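Local coordinates for TerD domain-containing protein (Streptomyces avermitilis, PDB 2QNG) that is of unknown function but binds two calcium ions through its TerD domain, a beta-sandwich shared with the TerD-like family, at residues A160-F165 with P177-Y182; A55-A60 with A112-G117; G29-E34 with E103-D108. One frame throughout, in Å; residues are numbered along the deposited sequence.

Interaction 1: residues A160-F165 with P177-Y182; sequences ATVGEF and PGIHGY
Thr161 and His180 face each other as an antiparallel hydrogen-bonded pair, and two backbone bonds pair them. Thr161 N reaches His180 O in the carbonyl plane, though the N-H...O angle is only 133°. The return bond, from His180 N to Thr161 O at 2.9 Å, is straighter. The same carbonyls accept CA-H...O contacts: Ile179 CA lies 3.2 Å from Thr161 O, and Ala160 CA sits by His180 O.

Water supplies the second kind of link. With chi1 at 57°, Thr161 OG1 stands between its own backbone N and carbonyl carbon, beside the edge of the His180 ring. One water joins Thr161 OG1 to Tyr182 OH, 2.7 Å from each; another joins it to Gly178 O and, weakly, to His180 ND1. Beyond the paired residues, a third water donates to Val162 O and accepts from Gly178 N.

Apolar contact is shared between the faces. Ile179 CD1 curls back to within 3.8 Å of Val162 CB, on the Ala160 side, while Thr161 CG2 meets Tyr182 CE2 obliquely at 3.8 Å. The whole is a beta hairpin of strands 159-167 and 173-182, closing one border of a five-stranded antiparallel sheet in the TerD domain.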
loop_
_atom_site.group_PDB
_atom_site.type_symbol
_atom_site.label_atom_id
_atom_site.label_comp_id
_atom_site.label_asym_id
_atom_site.label_seq_id
_atom_site.Cartn_x
_atom_site.Cartn_y
_atom_site.Cartn_z
ATOM N N ALA A 160 1.513 3.123 7.076
ATOM C CA ALA A 160 0.821 1.935 7.580
ATOM C C ALA A 160 0.848 0.839 6.538
ATOM O O ALA A 160 0.690 1.124 5.340
ATOM C CB ALA A 160 -0.652 2.279 7.921
ATOM N N THR A 161 1.049 -0.403 6.959
ATOM C CA THR A 161 0.691 -1.488 6.043
ATOM C C THR A 161 -0.830 -1.668 6.141
ATOM O O THR A 161 -1.426 -1.472 7.221
ATOM C CB THR A 161 1.411 -2.798 6.387
ATOM O OG1 THR A 161 1.124 -3.168 7.741
ATOM C CG2 THR A 161 2.936 -2.660 6.216
ATOM N N VAL A 162 -1.444 -2.004 5.007
ATOM C CA VAL A 162 -2.894 -2.003 4.925
ATOM C C VAL A 162 -3.449 -3.319 4.445
ATOM O O VAL A 162 -4.635 -3.449 4.189
ATOM C CB VAL A 162 -3.433 -0.809 4.081
ATOM C CG1 VAL A 162 -2.995 0.545 4.692
ATOM C CG2 VAL A 162 -3.045 -0.882 2.573
ATOM N N GLY A 163 -2.591 -4.317 4.348
ATOM C CA GLY A 163 -3.058 -5.617 3.869
ATOM C C GLY A 163 -1.906 -6.484 3.456
ATOM O O GLY A 163 -0.840 -5.991 3.112
ATOM N N GLU A 164 -2.157 -7.784 3.479
ATOM C CA GLU A 164 -1.176 -8.818 3.237
ATOM C C GLU A 164 -1.842 -9.867 2.354
ATOM O O GLU A 164 -3.028 -10.147 2.589
ATOM C CB GLU A 164 -0.859 -9.453 4.595
ATOM C CG GLU A 164 0.264 -10.411 4.578
ATOM C CD GLU A 164 0.462 -11.108 5.903
ATOM O OE1 GLU A 164 -0.385 -10.966 6.810
ATOM O OE2 GLU A 164 1.454 -11.815 6.000
ATOM N N PHE A 165 -1.096 -10.470 1.423
ATOM C CA PHE A 165 -1.583 -11.606 0.619
ATOM C C PHE A 165 -0.536 -12.681 0.717
ATOM O O PHE A 165 0.647 -12.398 0.561
ATOM C CB PHE A 165 -1.769 -11.186 -0.835
ATOM C CG PHE A 165 -2.741 -10.049 -0.992
ATOM C CD1 PHE A 165 -4.108 -10.302 -1.146
ATOM C CD2 PHE A 165 -2.298 -8.723 -0.939
ATOM C CE1 PHE A 165 -5.027 -9.255 -1.268
ATOM C CE2 PHE A 165 -3.223 -7.676 -1.062
ATOM C CZ PHE A 165 -4.572 -7.950 -1.202
ATOM N N PRO A 177 -6.578 -9.296 6.235
ATOM C CA PRO A 177 -6.812 -7.904 6.592
ATOM C C PRO A 177 -6.049 -7.462 7.831
ATOM O O PRO A 177 -5.711 -8.255 8.704
ATOM C CB PRO A 177 -8.322 -7.849 6.855
ATOM C CG PRO A 177 -8.681 -9.248 7.208
ATOM C CD PRO A 177 -7.804 -10.103 6.363
ATOM N N GLY A 178 -5.767 -6.179 7.882
ATOM C CA GLY A 178 -5.142 -5.624 9.069
ATOM C C GLY A 178 -4.399 -4.386 8.664
ATOM O O GLY A 178 -3.716 -4.372 7.649
ATOM N N ILE A 179 -4.593 -3.326 9.432
ATOM C CA ILE A 179 -3.892 -2.070 9.235
ATOM C C ILE A 179 -2.933 -1.924 10.411
ATOM O O ILE A 179 -3.356 -2.039 11.576
ATOM C CB ILE A 179 -4.853 -0.861 9.277
ATOM C CG1 ILE A 179 -6.111 -1.061 8.415
ATOM C CG2 ILE A 179 -4.100 0.445 9.001
ATOM C CD1 ILE A 179 -5.917 -1.075 6.957
ATOM N N HIS A 180 -1.649 -1.696 10.119
ATOM C CA HIS A 180 -0.617 -1.619 11.160
ATOM C C HIS A 180 0.202 -0.373 10.959
ATOM O O HIS A 180 0.748 -0.159 9.879
ATOM C CB HIS A 180 0.289 -2.843 11.099
ATOM C CG HIS A 180 -0.417 -4.102 11.487
ATOM N ND1 HIS A 180 -0.931 -4.990 10.565
ATOM C CD2 HIS A 180 -0.724 -4.606 12.708
ATOM C CE1 HIS A 180 -1.505 -5.997 11.201
ATOM N NE2 HIS A 180 -1.396 -5.786 12.500
ATOM N N GLY A 181 0.259 0.449 12.000
ATOM C CA GLY A 181 0.929 1.730 11.920
ATOM C C GLY A 181 2.416 1.673 12.165
ATOM O O GLY A 181 2.911 0.868 12.958
ATOM N N TYR A 182 3.129 2.551 11.464
ATOM C CA TYR A 182 4.583 2.718 11.572
ATOM C C TYR A 182 4.897 4.192 11.792
ATOM O O TYR A 182 4.140 5.074 11.364
ATOM C CB TYR A 182 5.270 2.263 10.273
ATOM C CG TYR A 182 5.288 0.772 10.046
ATOM C CD1 TYR A 182 6.492 0.073 10.081
ATOM C CD2 TYR A 182 4.116 0.052 9.802
ATOM C CE1 TYR A 182 6.535 -1.288 9.863
ATOM C CE2 TYR A 182 4.141 -1.316 9.575
ATOM C CZ TYR A 182 5.358 -1.985 9.631
ATOM O OH TYR A 182 5.394 -3.349 9.419
HETATM O O HOH W 1 3.011 -4.655 9.074
HETATM O O HOH W 2 -0.964 -4.773 7.194
HETATM O O HOH W 3 -6.778 -4.658 5.573
#

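Interaction 2: residues A55-A60 with A112-G117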
loop_
_atom_site.group_PDB
_atom_site.type_symbol
_atom_site.label_atom_id
_atom_site.label_comp_id
_atom_site.label_asym_id
_atom_site.label_seq_id
_atom_site.Cartn_x
_atom_site.Cartn_y
_atom_site.Cartn_z
ATOM N N ALA A 55 3.981 -1.278 -2.622
ATOM C CA ALA A 55 3.837 -2.727 -2.471
ATOM C C ALA A 55 5.210 -3.366 -2.395
ATOM O O ALA A 55 6.150 -2.891 -3.038
ATOM C CB ALA A 55 3.043 -3.315 -3.620
ATOM N N ALA A 56 5.299 -4.470 -1.657
ATOM C CA ALA A 56 6.535 -5.226 -1.559
ATOM C C ALA A 56 6.235 -6.690 -1.765
ATOM O O ALA A 56 5.222 -7.188 -1.263
ATOM C CB ALA A 56 7.231 -4.986 -0.225
ATOM N N THR A 57 7.108 -7.369 -2.522
ATOM C CA THR A 57 6.995 -8.821 -2.706
ATOM C C THR A 57 8.064 -9.513 -1.873
ATOM O O THR A 57 9.145 -8.942 -1.616
ATOM C CB THR A 57 7.182 -9.208 -4.162
ATOM O OG1 THR A 57 8.471 -8.743 -4.544
ATOM C CG2 THR A 57 6.082 -8.543 -5.008
ATOM N N PHE A 58 7.755 -10.746 -1.456
ATOM C CA PHE A 58 8.675 -11.543 -0.628
ATOM C C PHE A 58 8.792 -12.965 -1.143
ATOM O O PHE A 58 7.831 -13.548 -1.638
ATOM C CB PHE A 58 8.244 -11.532 0.842
ATOM C CG PHE A 58 8.142 -10.153 1.404
ATOM C CD1 PHE A 58 9.222 -9.580 2.079
ATOM C CD2 PHE A 58 6.987 -9.405 1.199
ATOM C CE1 PHE A 58 9.144 -8.273 2.525
ATOM C CE2 PHE A 58 6.894 -8.100 1.663
ATOM C CZ PHE A 58 7.975 -7.525 2.325
ATOM N N LEU A 59 9.987 -13.518 -0.996
ATOM C CA LEU A 59 10.296 -14.817 -1.561
ATOM C C LEU A 59 9.798 -15.918 -0.652
ATOM O O LEU A 59 9.776 -15.765 0.581
ATOM C CB LEU A 59 11.813 -14.965 -1.721
ATOM C CG LEU A 59 12.524 -13.984 -2.661
ATOM C CD1 LEU A 59 14.030 -14.158 -2.611
ATOM C CD2 LEU A 59 11.992 -14.123 -4.090
ATOM N N ALA A 60 9.439 -17.057 -1.243
ATOM C CA ALA A 60 9.019 -18.227 -0.468
ATOM C C ALA A 60 9.979 -18.598 0.677
ATOM O O ALA A 60 9.537 -18.973 1.761
ATOM C CB ALA A 60 8.801 -19.415 -1.393
ATOM N N ALA A 112 5.847 -15.601 -2.440
ATOM C CA ALA A 112 4.849 -16.225 -1.607
ATOM C C ALA A 112 4.026 -15.250 -0.800
ATOM O O ALA A 112 3.007 -15.632 -0.218
ATOM C CB ALA A 112 5.516 -17.227 -0.667
ATOM N N ARG A 113 4.452 -13.985 -0.773
ATOM C CA ARG A 113 3.772 -13.003 0.052
ATOM C C ARG A 113 3.942 -11.625 -0.543
ATOM O O ARG A 113 4.980 -11.310 -1.115
ATOM C CB ARG A 113 4.336 -13.053 1.476
ATOM C CG ARG A 113 3.741 -12.053 2.462
ATOM C CD ARG A 113 4.115 -12.445 3.924
ATOM N NE ARG A 113 3.650 -11.462 4.903
ATOM C CZ ARG A 113 4.408 -10.490 5.407
ATOM N NH1 ARG A 113 5.678 -10.366 5.040
ATOM N NH2 ARG A 113 3.890 -9.657 6.305
ATOM N N VAL A 114 2.871 -10.837 -0.449
ATOM C CA VAL A 114 2.879 -9.443 -0.900
ATOM C C VAL A 114 2.271 -8.610 0.213
ATOM O O VAL A 114 1.220 -8.971 0.758
ATOM C CB VAL A 114 2.027 -9.264 -2.187
ATOM C CG1 VAL A 114 2.003 -7.774 -2.632
ATOM C CG2 VAL A 114 2.590 -10.118 -3.291
ATOM N N VAL A 115 2.928 -7.493 0.536
ATOM C CA VAL A 115 2.415 -6.553 1.519
ATOM C C VAL A 115 2.154 -5.231 0.820
ATOM O O VAL A 115 2.962 -4.783 0.015
ATOM C CB VAL A 115 3.408 -6.344 2.701
ATOM C CG1 VAL A 115 2.834 -5.353 3.719
ATOM C CG2 VAL A 115 3.649 -7.696 3.396
ATOM N N VAL A 116 1.010 -4.628 1.102
ATOM C CA VAL A 116 0.708 -3.304 0.584
ATOM C C VAL A 116 0.649 -2.288 1.717
ATOM O O VAL A 116 0.315 -2.634 2.846
ATOM C CB VAL A 116 -0.619 -3.283 -0.225
ATOM C CG1 VAL A 116 -0.436 -4.000 -1.526
ATOM C CG2 VAL A 116 -1.763 -3.922 0.547
ATOM N N GLY A 117 1.006 -1.049 1.411
ATOM C CA GLY A 117 1.031 -0.004 2.435
ATOM C C GLY A 117 0.835 1.362 1.852
ATOM O O GLY A 117 0.809 1.537 0.621
#
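Phe58 lies beside Arg113 and Val115 on one face of an antiparallel strand pair in one of the two sheets of the TerD sandwich, next to a classic beta bulge. The bulge sets both Ala112 and Arg113 opposite Phe58: Phe58 N donates to Arg113 O, and Ala112 N donates to Phe58 O at 3.0 Å.

The extended Arg113 side chain (chi1 179°) carries NH1 over one face of the Phe58 ring, 4.1 Å above its plane and displaced from the ring centre. The cation-pi attraction is weak at most, since Arg113 CZ is 5.3 Å from the ring centroid; the stronger polar partners are Glu164, which meets Arg113 NE in a salt bridge, and Ala63 O and Gly194 O, which accept from NH1. Val115 is shared between the two flat groups. Its CG2 approaches Phe58 CE2 obliquely at 3.7 Å and sits over the centre of the guanidinium, 3.4 Å above that plane. An alanine in place of Phe58 is likely to open a gap beside Val115 CG2 and take away the ring surface below Arg113 NH1.

On the other face of the sheet Thr57 and Val114 run alongside each other, their CG2 methyls 4.2 Å apart. Farther along, Ala55 CB meets Val116 CG1 at 4.1 Å.

Interaction 3: residues G29-E34 with E103-D108; sequences GIRKVE and ELNRLD
Lys32 and Glu103 are brought alongside each other by two extended chains: Lys32 sends CG anti to its backbone N (chi1 -175°), whereas Glu103 turns CG beside its own N (chi1 -69°), and both then run straight. The contact packs the segment leading into strand 33-40 against a 3-10 turn, residues 104-106, which follows strand 98-102 at one end of the TerD sandwich.

The parallel course brings Lys32 CG to 4.1 Å from Glu103 CG, but the charged ends meet loosely: Lys32 NZ to Glu103 OE2 is a long salt bridge of 4.0 Å. Glu103 OE2 has a hydrogen bond from Tyr83 OH elsewhere, and its other oxygen is held by Arg106, so the lysine is the loosely held member of a salt-bridge network and probably adds only a weak attraction.

The backbone provides the firm link. Asn105 N donates to Arg31 O at 2.9 Å and 168°, arriving somewhat out of the carbonyl plane. Leu104 N also comes near that oxygen, but at an angle too poor for a bond. Next to this link, Arg31 lies along Asn105, its CD 3.8 Å from Asn105 OD1.

Leu104 turns inward instead. Its CD1 touches Ile30 CG2, the two side chains running alongside, and lies 4.0 Å from Val33 CG2, where the side chains cross; Phe165 lies against the same leucine. On the outer side, Arg106 NH1 meets Glu103 OE1 at 2.7 Å, nearly in line with the carboxylate C-O bond and within the guanidinium plane.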
loop_
_atom_site.group_PDB
_atom_site.type_symbol
_atom_site.label_atom_id
_atom_site.label_comp_id
_atom_site.label_asym_id
_atom_site.label_seq_id
_atom_site.Cartn_x
_atom_site.Cartn_y
_atom_site.Cartn_z
ATOM N N GLY A 29 -8.341 -17.352 -2.733
ATOM C CA GLY A 29 -8.461 -17.517 -4.187
ATOM C C GLY A 29 -8.368 -16.202 -4.958
ATOM O O GLY A 29 -8.873 -16.080 -6.082
ATOM N N ILE A 30 -7.680 -15.233 -4.372
ATOM C CA ILE A 30 -7.573 -13.881 -4.932
ATOM C C ILE A 30 -6.688 -13.908 -6.189
ATOM O O ILE A 30 -5.578 -14.440 -6.141
ATOM C CB ILE A 30 -6.976 -12.898 -3.876
ATOM C CG1 ILE A 30 -7.820 -12.852 -2.584
ATOM C CG2 ILE A 30 -6.808 -11.502 -4.462
ATOM C CD1 ILE A 30 -9.304 -12.483 -2.786
ATOM N N ARG A 31 -7.149 -13.306 -7.293
ATOM C CA ARG A 31 -6.373 -13.299 -8.545
ATOM C C ARG A 31 -5.800 -11.920 -8.931
ATOM O O ARG A 31 -4.725 -11.824 -9.518
ATOM C CB ARG A 31 -7.217 -13.809 -9.730
ATOM C CG ARG A 31 -7.915 -15.156 -9.565
ATOM C CD ARG A 31 -7.021 -16.277 -9.921
ATOM N NE ARG A 31 -7.670 -17.577 -9.727
ATOM C CZ ARG A 31 -8.393 -18.218 -10.644
ATOM N NH1 ARG A 31 -8.582 -17.705 -11.857
ATOM N NH2 ARG A 31 -8.915 -19.392 -10.340
ATOM N N LYS A 32 -6.544 -10.860 -8.647
ATOM C CA LYS A 32 -6.156 -9.508 -9.043
ATOM C C LYS A 32 -6.782 -8.565 -8.043
ATOM O O LYS A 32 -7.973 -8.687 -7.728
ATOM C CB LYS A 32 -6.699 -9.190 -10.427
ATOM C CG LYS A 32 -6.265 -7.852 -10.980
ATOM C CD LYS A 32 -6.700 -7.706 -12.416
ATOM C CE LYS A 32 -6.478 -6.297 -12.904
ATOM N NZ LYS A 32 -6.974 -6.109 -14.292
ATOM N N VAL A 33 -5.987 -7.607 -7.574
ATOM C CA VAL A 33 -6.403 -6.672 -6.519
ATOM C C VAL A 33 -6.169 -5.252 -7.017
ATOM O O VAL A 33 -5.173 -4.971 -7.691
ATOM C CB VAL A 33 -5.573 -6.904 -5.207
ATOM C CG1 VAL A 33 -5.803 -5.853 -4.119
ATOM C CG2 VAL A 33 -5.869 -8.279 -4.666
ATOM N N GLU A 34 -7.084 -4.370 -6.654
ATOM C CA GLU A 34 -6.873 -2.942 -6.840
ATOM C C GLU A 34 -6.876 -2.314 -5.463
ATOM O O GLU A 34 -7.796 -2.552 -4.695
ATOM C CB GLU A 34 -7.998 -2.362 -7.691
ATOM C CG GLU A 34 -7.962 -0.854 -8.023
ATOM C CD GLU A 34 -9.389 -0.307 -8.291
ATOM O OE1 GLU A 34 -10.017 -0.873 -9.231
ATOM O OE2 GLU A 34 -9.874 0.611 -7.539
ATOM N N GLU A 103 -1.558 -7.901 -9.962
ATOM C CA GLU A 103 -1.983 -9.092 -10.700
ATOM C C GLU A 103 -1.367 -10.306 -10.031
ATOM O O GLU A 103 -0.425 -10.943 -10.559
ATOM C CB GLU A 103 -1.648 -8.968 -12.204
ATOM C CG GLU A 103 -2.548 -7.873 -12.817
ATOM C CD GLU A 103 -2.339 -7.515 -14.288
ATOM O OE1 GLU A 103 -1.450 -8.033 -14.900
ATOM O OE2 GLU A 103 -3.093 -6.662 -14.793
ATOM N N LEU A 104 -1.912 -10.646 -8.866
ATOM C CA LEU A 104 -1.300 -11.670 -8.027
ATOM C C LEU A 104 -1.216 -13.024 -8.724
ATOM O O LEU A 104 -0.236 -13.770 -8.566
ATOM C CB LEU A 104 -2.095 -11.830 -6.730
ATOM C CG LEU A 104 -2.098 -10.637 -5.751
ATOM C CD1 LEU A 104 -2.931 -10.932 -4.542
ATOM C CD2 LEU A 104 -0.689 -10.242 -5.332
ATOM N N ASN A 105 -2.245 -13.356 -9.508
ATOM C CA ASN A 105 -2.234 -14.631 -10.251
ATOM C C ASN A 105 -0.984 -14.789 -11.115
ATOM O O ASN A 105 -0.502 -15.914 -11.316
ATOM C CB ASN A 105 -3.499 -14.707 -11.126
ATOM C CG ASN A 105 -3.582 -15.981 -11.925
ATOM O OD1 ASN A 105 -3.590 -17.053 -11.365
ATOM N ND2 ASN A 105 -3.671 -15.851 -13.243
ATOM N N ARG A 106 -0.518 -13.666 -11.681
ATOM C CA ARG A 106 0.616 -13.697 -12.588
ATOM C C ARG A 106 1.980 -13.740 -11.907
ATOM O O ARG A 106 2.992 -13.938 -12.608
ATOM C CB ARG A 106 0.578 -12.502 -13.543
ATOM C CG ARG A 106 -0.612 -12.504 -14.506
ATOM C CD ARG A 106 -0.557 -11.210 -15.397
ATOM N NE ARG A 106 0.732 -11.077 -16.102
ATOM C CZ ARG A 106 1.371 -9.934 -16.378
ATOM N NH1 ARG A 106 0.902 -8.736 -16.014
ATOM N NH2 ARG A 106 2.527 -9.990 -17.029
ATOM N N LEU A 107 2.038 -13.522 -10.589
ATOM C CA LEU A 107 3.333 -13.577 -9.895
ATOM C C LEU A 107 3.941 -14.966 -9.956
ATOM O O LEU A 107 3.261 -15.973 -9.708
ATOM C CB LEU A 107 3.198 -13.184 -8.426
ATOM C CG LEU A 107 3.168 -11.705 -8.136
ATOM C CD1 LEU A 107 2.809 -11.453 -6.678
ATOM C CD2 LEU A 107 4.516 -11.048 -8.454
ATOM N N ASP A 108 5.228 -15.004 -10.277
ATOM C CA ASP A 108 5.974 -16.250 -10.318
ATOM C C ASP A 108 5.894 -16.928 -8.951
ATOM O O ASP A 108 5.877 -16.257 -7.927
ATOM C CB ASP A 108 7.433 -15.951 -10.675
ATOM C CG ASP A 108 8.276 -17.196 -10.772
ATOM O OD1 ASP A 108 8.165 -17.921 -11.786
ATOM O OD2 ASP A 108 9.060 -17.444 -9.835
#

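Interactions 1 and 2 are neighbouring strand pairings in one sheet, meeting where strands 111-120 and 159-167 run side by side: Phe165 N probably bonds to Val114 O, and the salt bridge of the buried arginine joins the same two strands. Interaction 2, within the sheet, is the more buried and relies on strand-to-strand backbone bonds, interrupted by a bulge, and on mainly apolar side chains round that arginine. Interaction 1, at the sheet's border, brings in water and polar groups. Interaction 3 is part surface, part core: its charged groups lie outward and a single backbone bond spans it, yet Leu104 joins the interior. There Phe165 brings interactions 1 and 3 together, and Val114 packs on Leu104 and Leu107, tying the two sheets of the sandwich together.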